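PDB 1CXC: cytochrome c2 from Rhodobacter sphaeroides, which carries electrons through its covalently bound heme c, reducing the photo-oxidised bacteriochlorophyll in the photosynthetic pathway of purple bacteria. Local coordinates for residues G37-G49 against N112-P124. Sequence-based numbering, arbitrary orientation.
Sequences GPNLYGVVGRTAG and NIWAYLQQVAVRP. With HEC (heme c), chain B.
Val44 of the loop 37-49 pushes into a hollow at the end of helix 107-120, a small example of how the class I cytochrome c fold closes a heme-lining loop against its C-terminal helix. The two methyls of this knob part company: CG2 of Val44 fits among Trp114, Leu117 and Val122, 3.9 Å from CH2 of Trp114, while CG1, anti to the backbone N (chi1 179°), rests against the amide end of Gln118, which crosses it at about a right angle.

Two type II beta turns, Leu40 to Val43 and Val43 to Arg46, give the loop its relief. In the dip between the Tyr41 and Val44 side chains lies Gly42, whose N donates to the O of Ala121 at 2.8 Å, approaching from above the carbonyl plane; this is the single direct hydrogen bond between the segments, made just where the chain leaves the helix. The bare CA of Gly42 lies over one face of the Arg123 guanidinium, 3.7 Å from NH2 of that arginine. The same guanidinium stands nearly perpendicular (85°) to the Tyr41 ring and brings NH1 of Arg123 to the ring edge, 3.7 Å from CD2 of Tyr41, while Val120 O lies at the edge near CE1. Asp24 forms a salt bridge with this NH1.

On the heme side of the loop, Leu40 lays CD2 near the porphyrin, and Arg46 NH1 donates a hydrogen bond to propionate oxygen O1A; the guanidinium would probably offset part of the carboxylate's negative charge. A water bridges the two backbones, donating to Val44 O at 2.8 Å and accepting from Arg123 N at 3.1 Å.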
loop_
_atom_site.group_PDB
_atom_site.type_symbol
_atom_site.label_atom_id
_atom_site.label_comp_id
_atom_site.label_asym_id
_atom_site.label_seq_id
_atom_site.Cartn_x
_atom_site.Cartn_y
_atom_site.Cartn_z
ATOM N N GLY A 37 -9.056 2.863 3.148
ATOM C CA GLY A 37 -7.611 2.975 3.213
ATOM C C GLY A 37 -7.164 4.224 2.454
ATOM O O GLY A 37 -7.965 4.901 1.804
ATOM N N PRO A 38 -5.876 4.600 2.519
ATOM C CA PRO A 38 -5.382 5.833 1.896
ATOM C C PRO A 38 -5.317 5.769 0.382
ATOM O O PRO A 38 -5.232 4.700 -0.223
ATOM C CB PRO A 38 -3.977 5.966 2.448
ATOM C CG PRO A 38 -3.611 4.632 3.050
ATOM C CD PRO A 38 -4.931 4.028 3.476
ATOM N N ASN A 39 -5.211 6.925 -0.255
ATOM C CA ASN A 39 -5.028 7.010 -1.694
ATOM C C ASN A 39 -3.634 6.474 -1.988
ATOM O O ASN A 39 -2.683 6.757 -1.235
ATOM C CB ASN A 39 -5.104 8.476 -2.089
ATOM C CG ASN A 39 -4.891 8.801 -3.560
ATOM O OD1 ASN A 39 -4.596 7.959 -4.402
ATOM N ND2 ASN A 39 -5.034 10.075 -3.888
ATOM N N LEU A 40 -3.524 5.497 -2.888
ATOM C CA LEU A 40 -2.241 4.893 -3.204
ATOM C C LEU A 40 -1.444 5.633 -4.270
ATOM O O LEU A 40 -0.345 5.215 -4.633
ATOM C CB LEU A 40 -2.477 3.412 -3.554
ATOM C CG LEU A 40 -2.098 2.310 -2.537
ATOM C CD1 LEU A 40 -1.989 2.793 -1.110
ATOM C CD2 LEU A 40 -2.975 1.095 -2.657
ATOM N N TYR A 41 -2.025 6.655 -4.910
ATOM C CA TYR A 41 -1.267 7.438 -5.872
ATOM C C TYR A 41 -0.109 8.107 -5.136
ATOM O O TYR A 41 -0.283 8.684 -4.065
ATOM C CB TYR A 41 -2.131 8.529 -6.495
ATOM C CG TYR A 41 -1.354 9.381 -7.496
ATOM C CD1 TYR A 41 -1.113 8.906 -8.764
ATOM C CD2 TYR A 41 -0.788 10.581 -7.088
ATOM C CE1 TYR A 41 -0.290 9.601 -9.616
ATOM C CE2 TYR A 41 0.041 11.274 -7.937
ATOM C CZ TYR A 41 0.286 10.770 -9.186
ATOM O OH TYR A 41 1.128 11.457 -10.030
ATOM N N GLY A 42 1.119 7.897 -5.622
ATOM C CA GLY A 42 2.303 8.460 -4.974
ATOM C C GLY A 42 2.854 7.564 -3.860
ATOM O O GLY A 42 3.649 8.035 -3.046
ATOM N N VAL A 43 2.388 6.314 -3.696
ATOM C CA VAL A 43 2.923 5.474 -2.620
ATOM C C VAL A 43 4.381 5.158 -2.847
ATOM O O VAL A 43 4.981 4.617 -1.934
ATOM C CB VAL A 43 2.390 4.035 -2.435
ATOM C CG1 VAL A 43 1.748 3.825 -1.076
ATOM C CG2 VAL A 43 1.639 3.539 -3.638
ATOM N N VAL A 44 4.752 4.913 -4.098
ATOM C CA VAL A 44 6.125 4.535 -4.398
ATOM C C VAL A 44 7.148 5.465 -3.775
ATOM O O VAL A 44 7.200 6.645 -4.092
ATOM C CB VAL A 44 6.323 4.434 -5.920
ATOM C CG1 VAL A 44 7.766 4.059 -6.223
ATOM C CG2 VAL A 44 5.401 3.365 -6.504
ATOM N N GLY A 45 7.913 4.962 -2.795
ATOM C CA GLY A 45 8.895 5.793 -2.132
ATOM C C GLY A 45 8.295 6.697 -1.071
ATOM O O GLY A 45 9.014 7.356 -0.332
ATOM N N ARG A 46 7.038 6.501 -0.695
ATOM C CA ARG A 46 6.443 7.342 0.314
ATOM C C ARG A 46 6.665 6.784 1.716
ATOM O O ARG A 46 6.571 5.578 1.975
ATOM C CB ARG A 46 4.941 7.431 0.016
ATOM C CG ARG A 46 4.102 8.436 0.807
ATOM C CD ARG A 46 2.693 7.851 1.022
ATOM N NE ARG A 46 1.801 8.210 -0.039
ATOM C CZ ARG A 46 0.737 7.477 -0.396
ATOM N NH1 ARG A 46 0.015 6.747 0.453
ATOM N NH2 ARG A 46 0.085 7.973 -1.411
ATOM N N THR A 47 6.899 7.687 2.682
ATOM C CA THR A 47 7.060 7.272 4.066
ATOM C C THR A 47 5.737 6.750 4.562
ATOM O O THR A 47 4.681 7.357 4.321
ATOM C CB THR A 47 7.451 8.441 4.951
ATOM O OG1 THR A 47 8.663 8.888 4.396
ATOM C CG2 THR A 47 7.630 8.023 6.405
ATOM N N ALA A 48 5.775 5.597 5.203
ATOM C CA ALA A 48 4.563 4.973 5.680
ATOM C C ALA A 48 3.812 5.820 6.690
ATOM O O ALA A 48 4.420 6.525 7.494
ATOM C CB ALA A 48 4.935 3.642 6.325
ATOM N N GLY A 49 2.472 5.879 6.600
ATOM C CA GLY A 49 1.708 6.636 7.579
ATOM C C GLY A 49 1.797 8.126 7.372
ATOM O O GLY A 49 1.431 8.871 8.262
ATOM N N ASN A 112 3.150 -8.326 -9.010
ATOM C CA ASN A 112 2.477 -7.746 -10.175
ATOM C C ASN A 112 1.842 -6.411 -9.851
ATOM O O ASN A 112 1.871 -5.468 -10.644
ATOM C CB ASN A 112 1.407 -8.686 -10.713
ATOM C CG ASN A 112 1.985 -9.970 -11.296
ATOM O OD1 ASN A 112 1.293 -11.002 -11.386
ATOM N ND2 ASN A 112 3.273 -9.978 -11.667
ATOM N N ILE A 113 1.202 -6.327 -8.702
ATOM C CA ILE A 113 0.587 -5.095 -8.274
ATOM C C ILE A 113 1.655 -4.028 -8.035
ATOM O O ILE A 113 1.498 -2.890 -8.469
ATOM C CB ILE A 113 -0.239 -5.346 -7.002
ATOM C CG1 ILE A 113 -1.517 -6.125 -7.311
ATOM C CG2 ILE A 113 -0.566 -4.015 -6.336
ATOM C CD1 ILE A 113 -2.296 -6.521 -6.051
ATOM N N TRP A 114 2.849 -4.401 -7.552
ATOM C CA TRP A 114 3.881 -3.389 -7.369
ATOM C C TRP A 114 4.338 -2.878 -8.734
ATOM O O TRP A 114 4.559 -1.683 -8.929
ATOM C CB TRP A 114 5.083 -3.966 -6.607
ATOM C CG TRP A 114 6.158 -2.883 -6.359
ATOM C CD1 TRP A 114 7.323 -2.863 -7.080
ATOM C CD2 TRP A 114 6.063 -1.827 -5.493
ATOM N NE1 TRP A 114 7.995 -1.795 -6.659
ATOM C CE2 TRP A 114 7.262 -1.142 -5.727
ATOM C CE3 TRP A 114 5.145 -1.352 -4.579
ATOM C CZ2 TRP A 114 7.548 0.040 -5.047
ATOM C CZ3 TRP A 114 5.437 -0.178 -3.892
ATOM C CH2 TRP A 114 6.626 0.512 -4.120
ATOM N N ALA A 115 4.455 -3.756 -9.729
ATOM C CA ALA A 115 4.872 -3.309 -11.041
ATOM C C ALA A 115 3.832 -2.377 -11.672
ATOM O O ALA A 115 4.165 -1.400 -12.358
ATOM C CB ALA A 115 5.075 -4.520 -11.950
ATOM N N TYR A 116 2.553 -2.618 -11.368
ATOM C CA TYR A 116 1.472 -1.785 -11.869
ATOM C C TYR A 116 1.549 -0.402 -11.212
ATOM O O TYR A 116 1.511 0.634 -11.869
ATOM C CB TYR A 116 0.148 -2.494 -11.540
ATOM C CG TYR A 116 -1.110 -1.650 -11.693
ATOM C CD1 TYR A 116 -1.415 -1.089 -12.923
ATOM C CD2 TYR A 116 -1.926 -1.438 -10.604
ATOM C CE1 TYR A 116 -2.545 -0.301 -13.082
ATOM C CE2 TYR A 116 -3.051 -0.654 -10.750
ATOM C CZ TYR A 116 -3.354 -0.092 -11.985
ATOM O OH TYR A 116 -4.478 0.713 -12.125
ATOM N N LEU A 117 1.919 -0.339 -9.945
ATOM C CA LEU A 117 2.027 0.941 -9.251
ATOM C C LEU A 117 3.224 1.733 -9.741
ATOM O O LEU A 117 3.227 2.952 -9.706
ATOM C CB LEU A 117 2.140 0.727 -7.745
ATOM C CG LEU A 117 0.952 0.078 -7.066
ATOM C CD1 LEU A 117 1.299 -0.215 -5.618
ATOM C CD2 LEU A 117 -0.279 0.956 -7.194
ATOM N N GLN A 118 4.298 1.062 -10.126
ATOM C CA GLN A 118 5.439 1.761 -10.665
ATOM C C GLN A 118 5.076 2.317 -12.034
ATOM O O GLN A 118 5.818 3.114 -12.609
ATOM C CB GLN A 118 6.619 0.810 -10.781
ATOM C CG GLN A 118 7.330 0.661 -9.450
ATOM C CD GLN A 118 8.354 1.778 -9.219
ATOM O OE1 GLN A 118 9.378 1.582 -8.587
ATOM N NE2 GLN A 118 8.145 2.982 -9.726
ATOM N N GLN A 119 3.994 1.829 -12.652
ATOM C CA GLN A 119 3.601 2.365 -13.940
ATOM C C GLN A 119 2.607 3.486 -13.803
ATOM O O GLN A 119 2.753 4.518 -14.418
ATOM C CB GLN A 119 2.901 1.341 -14.818
ATOM C CG GLN A 119 3.755 0.146 -15.167
ATOM C CD GLN A 119 4.978 0.542 -15.956
ATOM O OE1 GLN A 119 4.913 1.345 -16.882
ATOM N NE2 GLN A 119 6.139 0.024 -15.570
ATOM N N VAL A 120 1.723 3.453 -12.831
ATOM C CA VAL A 120 0.732 4.498 -12.772
ATOM C C VAL A 120 0.718 5.363 -11.519
ATOM O O VAL A 120 -0.095 6.288 -11.421
ATOM C CB VAL A 120 -0.682 3.870 -12.906
ATOM C CG1 VAL A 120 -0.857 3.109 -14.202
ATOM C CG2 VAL A 120 -0.986 2.962 -11.725
ATOM N N ALA A 121 1.340 4.936 -10.431
ATOM C CA ALA A 121 1.202 5.703 -9.200
ATOM C C ALA A 121 2.451 6.390 -8.719
ATOM O O ALA A 121 2.617 6.584 -7.527
ATOM C CB ALA A 121 0.744 4.761 -8.095
ATOM N N VAL A 122 3.364 6.731 -9.622
ATOM C CA VAL A 122 4.588 7.409 -9.232
ATOM C C VAL A 122 4.394 8.903 -9.357
ATOM O O VAL A 122 4.111 9.405 -10.448
ATOM C CB VAL A 122 5.737 6.973 -10.144
ATOM C CG1 VAL A 122 7.026 7.660 -9.738
ATOM C CG2 VAL A 122 5.918 5.473 -10.079
ATOM N N ARG A 123 4.656 9.647 -8.283
ATOM C CA ARG A 123 4.478 11.083 -8.329
ATOM C C ARG A 123 5.765 11.822 -8.650
ATOM O O ARG A 123 6.864 11.303 -8.458
ATOM C CB ARG A 123 3.930 11.609 -7.007
ATOM C CG ARG A 123 3.926 13.131 -6.914
ATOM C CD ARG A 123 2.791 13.600 -6.015
ATOM N NE ARG A 123 2.789 12.804 -4.814
ATOM C CZ ARG A 123 1.660 12.386 -4.271
ATOM N NH1 ARG A 123 0.520 12.949 -4.611
ATOM N NH2 ARG A 123 1.713 11.622 -3.193
ATOM N N PRO A 124 5.634 12.840 -9.498
ATOM C CA PRO A 124 6.739 13.750 -9.760
ATOM C C PRO A 124 6.521 15.066 -9.022
ATOM O O PRO A 124 5.478 15.700 -9.247
ATOM C CB PRO A 124 6.712 13.962 -11.254
ATOM C CG PRO A 124 5.380 13.481 -11.770
ATOM C CD PRO A 124 4.704 12.760 -10.621
ATOM O OXT PRO A 124 7.401 15.442 -8.244
HETATM FE FE HEC B . -4.514 -1.469 2.159
HETATM C CHA HEC B . -2.853 0.747 4.102
HETATM C CHB HEC B . -1.880 -1.590 0.003
HETATM C CHC HEC B . -6.136 -3.850 0.302
HETATM C CHD HEC B . -7.297 -1.142 4.124
HETATM N NA HEC B . -2.724 -0.637 2.081
HETATM C C1A HEC B . -2.186 0.261 2.990
HETATM C C2A HEC B . -0.832 0.629 2.614
HETATM C C3A HEC B . -0.542 -0.046 1.477
HETATM C C4A HEC B . -1.735 -0.802 1.138
HETATM C CMA HEC B . 0.813 -0.076 0.783
HETATM C CAA HEC B . 0.069 1.648 3.296
HETATM C CBA HEC B . 0.021 2.975 2.555
HETATM C CGA HEC B . 0.573 4.176 3.306
HETATM O O1A HEC B . -0.018 5.232 3.211
HETATM O O2A HEC B . 1.467 3.993 4.124
HETATM N NB HEC B . -4.093 -2.503 0.534
HETATM C C1B HEC B . -2.982 -2.367 -0.286
HETATM C C2B HEC B . -3.088 -3.223 -1.456
HETATM C C3B HEC B . -4.253 -3.935 -1.350
HETATM C C4B HEC B . -4.874 -3.465 -0.116
HETATM C CMB HEC B . -2.061 -3.307 -2.592
HETATM C CAB HEC B . -4.705 -4.965 -2.224
HETATM C CBB HEC B . -3.973 -6.228 -2.399
HETATM N NC HEC B . -6.302 -2.335 2.234
HETATM C C1C HEC B . -6.802 -3.319 1.386
HETATM C C2C HEC B . -8.184 -3.623 1.703
HETATM C C3C HEC B . -8.511 -2.864 2.774
HETATM C C4C HEC B . -7.347 -2.059 3.089
HETATM C CMC HEC B . -9.133 -4.453 0.852
HETATM C CAC HEC B . -9.740 -2.820 3.424
HETATM C CBC HEC B . -10.376 -4.001 3.990
HETATM N ND HEC B . -4.977 -0.419 3.740
HETATM C C1D HEC B . -6.182 -0.382 4.439
HETATM C C2D HEC B . -6.089 0.477 5.600
HETATM C C3D HEC B . -4.825 0.953 5.637
HETATM C C4D HEC B . -4.149 0.422 4.469
HETATM C CMD HEC B . -7.191 0.760 6.619
HETATM C CAD HEC B . -4.165 1.636 6.826
HETATM C CBD HEC B . -3.271 0.664 7.595
HETATM C CGD HEC B . -2.995 1.060 9.052
HETATM O O1D HEC B . -2.507 0.224 9.798
HETATM O O2D HEC B . -2.935 2.245 9.334
HETATM O O HOH W 1 -1.760 11.180 -3.155
HETATM O O HOH W 2 5.910 8.423 -5.776
#